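Local structure of quinoline 2-oxidoreductase small subunit (Pseudomonas putida, 1T3Q) at residues A112-T117 / S138-R143. The protein probably carries electrons through its two [2Fe-2S] clusters, between the molybdenum centre and the FAD of quinoline 2-oxidoreductase. Numbering follows the deposited sequence.
With FES (Fe2/s2 (inorganic) cluster), chain G.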
ATOM      1  N   ALA A 112      -8.836 -12.091 -19.048  1.00 14.96           N
ATOM      2  CA  ALA A 112      -7.562 -12.647 -19.511  1.00 15.03           C
ATOM      3  C   ALA A 112      -7.800 -13.942 -20.304  1.00 15.92           C
ATOM      4  O   ALA A 112      -7.259 -14.124 -21.404  1.00 15.95           O
ATOM      5  CB  ALA A 112      -6.638 -12.903 -18.325  1.00 14.90           C
ATOM      6  N   GLY A 113      -8.619 -14.835 -19.756  1.00 14.13           N
ATOM      7  CA  GLY A 113      -8.921 -16.087 -20.432  1.00 14.50           C
ATOM      8  C   GLY A 113      -9.683 -15.889 -21.733  1.00 15.61           C
ATOM      9  O   GLY A 113      -9.431 -16.589 -22.720  1.00 16.35           O
ATOM     10  N   MET A 114     -10.621 -14.943 -21.736  1.00 15.11           N
ATOM     11  CA  MET A 114     -11.404 -14.639 -22.929  1.00 13.70           C
ATOM     12  C   MET A 114     -10.477 -14.220 -24.066  1.00 15.36           C
ATOM     13  O   MET A 114     -10.601 -14.703 -25.187  1.00 16.10           O
ATOM     14  CB  MET A 114     -12.386 -13.494 -22.653  1.00 15.13           C
ATOM     15  CG  MET A 114     -13.576 -13.864 -21.786  1.00 13.10           C
ATOM     16  SD  MET A 114     -14.651 -15.037 -22.603  1.00 17.81           S
ATOM     17  CE  MET A 114     -15.717 -15.523 -21.194  1.00 17.01           C
ATOM     18  N   LEU A 115      -9.550 -13.317 -23.763  1.00 14.10           N
ATOM     19  CA  LEU A 115      -8.605 -12.813 -24.756  1.00 16.51           C
ATOM     20  C   LEU A 115      -7.724 -13.907 -25.357  1.00 17.65           C
ATOM     21  O   LEU A 115      -7.460 -13.909 -26.567  1.00 16.01           O
ATOM     22  CB  LEU A 115      -7.732 -11.714 -24.137  1.00 15.14           C
ATOM     23  CG  LEU A 115      -8.462 -10.411 -23.780  1.00 15.97           C
ATOM     24  CD1 LEU A 115      -7.570  -9.529 -22.923  1.00 15.21           C
ATOM     25  CD2 LEU A 115      -8.871  -9.685 -25.054  1.00 15.49           C
ATOM     26  N   ALA A 116      -7.275 -14.837 -24.516  1.00 15.88           N
ATOM     27  CA  ALA A 116      -6.430 -15.935 -24.976  1.00 16.52           C
ATOM     28  C   ALA A 116      -7.183 -16.766 -26.015  1.00 17.44           C
ATOM     29  O   ALA A 116      -6.682 -17.016 -27.117  1.00 15.99           O
ATOM     30  CB  ALA A 116      -6.012 -16.818 -23.784  1.00 13.87           C
ATOM     31  N   THR A 117      -8.396 -17.183 -25.677  1.00 17.59           N
ATOM     32  CA  THR A 117      -9.183 -17.984 -26.602  1.00 16.90           C
ATOM     33  C   THR A 117      -9.516 -17.181 -27.862  1.00 18.09           C
ATOM     34  O   THR A 117      -9.425 -17.702 -28.975  1.00 17.04           O
ATOM     35  CB  THR A 117     -10.490 -18.484 -25.948  1.00 17.04           C
ATOM     36  OG1 THR A 117     -10.170 -19.281 -24.800  1.00 15.58           O
ATOM     37  CG2 THR A 117     -11.285 -19.340 -26.929  1.00 16.67           C
ATOM     38  N   SER A 138     -17.232 -21.209 -25.963  1.00 18.92           N
ATOM     39  CA  SER A 138     -18.085 -21.930 -25.013  1.00 20.45           C
ATOM     40  C   SER A 138     -17.341 -22.534 -23.825  1.00 20.94           C
ATOM     41  O   SER A 138     -17.966 -23.010 -22.875  1.00 23.57           O
ATOM     42  CB  SER A 138     -18.887 -23.029 -25.729  1.00 21.07           C
ATOM     43  OG  SER A 138     -18.063 -24.088 -26.175  1.00 23.52           O
ATOM     44  N   GLY A 139     -16.013 -22.514 -23.882  1.00 20.06           N
ATOM     45  CA  GLY A 139     -15.211 -23.048 -22.797  1.00 18.71           C
ATOM     46  C   GLY A 139     -14.707 -21.969 -21.853  1.00 18.44           C
ATOM     47  O   GLY A 139     -13.898 -22.240 -20.963  1.00 19.45           O
ATOM     48  N   ASN A 140     -15.168 -20.736 -22.051  1.00 17.15           N
ATOM     49  CA  ASN A 140     -14.773 -19.623 -21.192  1.00 16.54           C
ATOM     50  C   ASN A 140     -16.022 -19.068 -20.515  1.00 17.70           C
ATOM     51  O   ASN A 140     -16.924 -18.553 -21.177  1.00 18.37           O
ATOM     52  CB  ASN A 140     -14.088 -18.518 -22.002  1.00 15.03           C
ATOM     53  CG  ASN A 140     -12.678 -18.892 -22.428  1.00 18.15           C
ATOM     54  OD1 ASN A 140     -12.478 -19.578 -23.432  1.00 17.71           O
ATOM     55  ND2 ASN A 140     -11.694 -18.448 -21.657  1.00 16.49           N
ATOM     56  N   LEU A 141     -16.070 -19.176 -19.193  1.00 15.21           N
ATOM     57  CA  LEU A 141     -17.228 -18.708 -18.446  1.00 16.63           C
ATOM     58  C   LEU A 141     -17.148 -17.263 -17.982  1.00 15.17           C
ATOM     59  O   LEU A 141     -16.102 -16.789 -17.537  1.00 16.22           O
ATOM     60  CB  LEU A 141     -17.457 -19.613 -17.230  1.00 15.49           C
ATOM     61  CG  LEU A 141     -17.561 -21.108 -17.549  1.00 16.55           C
ATOM     62  CD1 LEU A 141     -17.702 -21.909 -16.257  1.00 15.22           C
ATOM     63  CD2 LEU A 141     -18.734 -21.353 -18.468  1.00 16.56           C
ATOM     64  N   CYS A 142     -18.275 -16.567 -18.099  1.00 16.77           N
ATOM     65  CA  CYS A 142     -18.392 -15.184 -17.660  1.00 15.28           C
ATOM     66  C   CYS A 142     -19.713 -15.114 -16.902  1.00 13.68           C
ATOM     67  O   CYS A 142     -20.746 -15.556 -17.403  1.00 12.54           O
ATOM     68  CB  CYS A 142     -18.437 -14.225 -18.850  1.00 15.41           C
ATOM     69  SG  CYS A 142     -18.661 -12.499 -18.367  1.00 17.89           S
ATOM     70  N   ARG A 143     -19.667 -14.574 -15.691  1.00 15.31           N
ATOM     71  CA  ARG A 143     -20.859 -14.466 -14.858  1.00 15.15           C
ATOM     72  C   ARG A 143     -21.487 -13.072 -14.891  1.00 16.78           C
ATOM     73  O   ARG A 143     -22.592 -12.875 -14.379  1.00 17.28           O
ATOM     74  CB  ARG A 143     -20.493 -14.822 -13.411  1.00 16.64           C
ATOM     75  CG  ARG A 143     -21.670 -14.925 -12.452  1.00 16.06           C
ATOM     76  CD  ARG A 143     -22.686 -15.938 -12.944  1.00 15.71           C
ATOM     77  NE  ARG A 143     -23.320 -16.656 -11.838  1.00 14.37           N
ATOM     78  CZ  ARG A 143     -24.288 -17.553 -11.990  1.00 16.46           C
ATOM     79  NH1 ARG A 143     -24.795 -18.168 -10.930  1.00 13.64           N
ATOM     80  NH2 ARG A 143     -24.762 -17.833 -13.199  1.00 13.34           N
TER
HETATM   81 FE1  FES G4907     -17.033 -10.703 -14.664  1.00 14.91          FE
HETATM   82 FE2  FES G4907     -16.704 -11.961 -17.040  1.00 16.31          FE
HETATM   83  S1  FES G4907     -16.550  -9.801 -16.731  1.00 15.32           S
HETATM   84  S2  FES G4907     -16.958 -12.866 -15.027  1.00 18.56           S
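Thr117 OG1 donates a hydrogen bond of 2.7 Å to Asn140 OD1. The C=O...donor angle is 119°, and the donor is tilted 25° from the carbonyl plane. OG1 lies beside the Thr117 backbone N and anti to the carbonyl carbon (chi1 -60°), which brings it to the amide. The other branch of that amide meets the helix backbone, with Asn140 ND2 3.1 Å from Gly113 O. Gly113 O accepts the helical bond from Thr117 N. Gly113 has no side chain, and the amide closes on its backbone. Met114 bends at chi2, and it and Asn140 run past each other in opposite directions. Its CE lies 3.5 Å from Asn140 CB and reaches Cys142 CB at 3.8 Å. The contact belongs to the helical [2Fe-2S] domain of the molybdenum hydroxylases. Here helix 111-124 packs against the loop that carries cluster ligands. Cys142 SG binds FE2 of the cluster at 2.4 Å, and Cys110 binds the same cluster. With an alanine in place of Asn140, the Thr117 hydroxyl is likely to lose its acceptor and a gap to open beside Gly113. Leu141 makes backbone hydrogen bonds with Cys53, a residue of the other cluster's site. Arg143 forms a salt bridge with Glu693 of the large subunit.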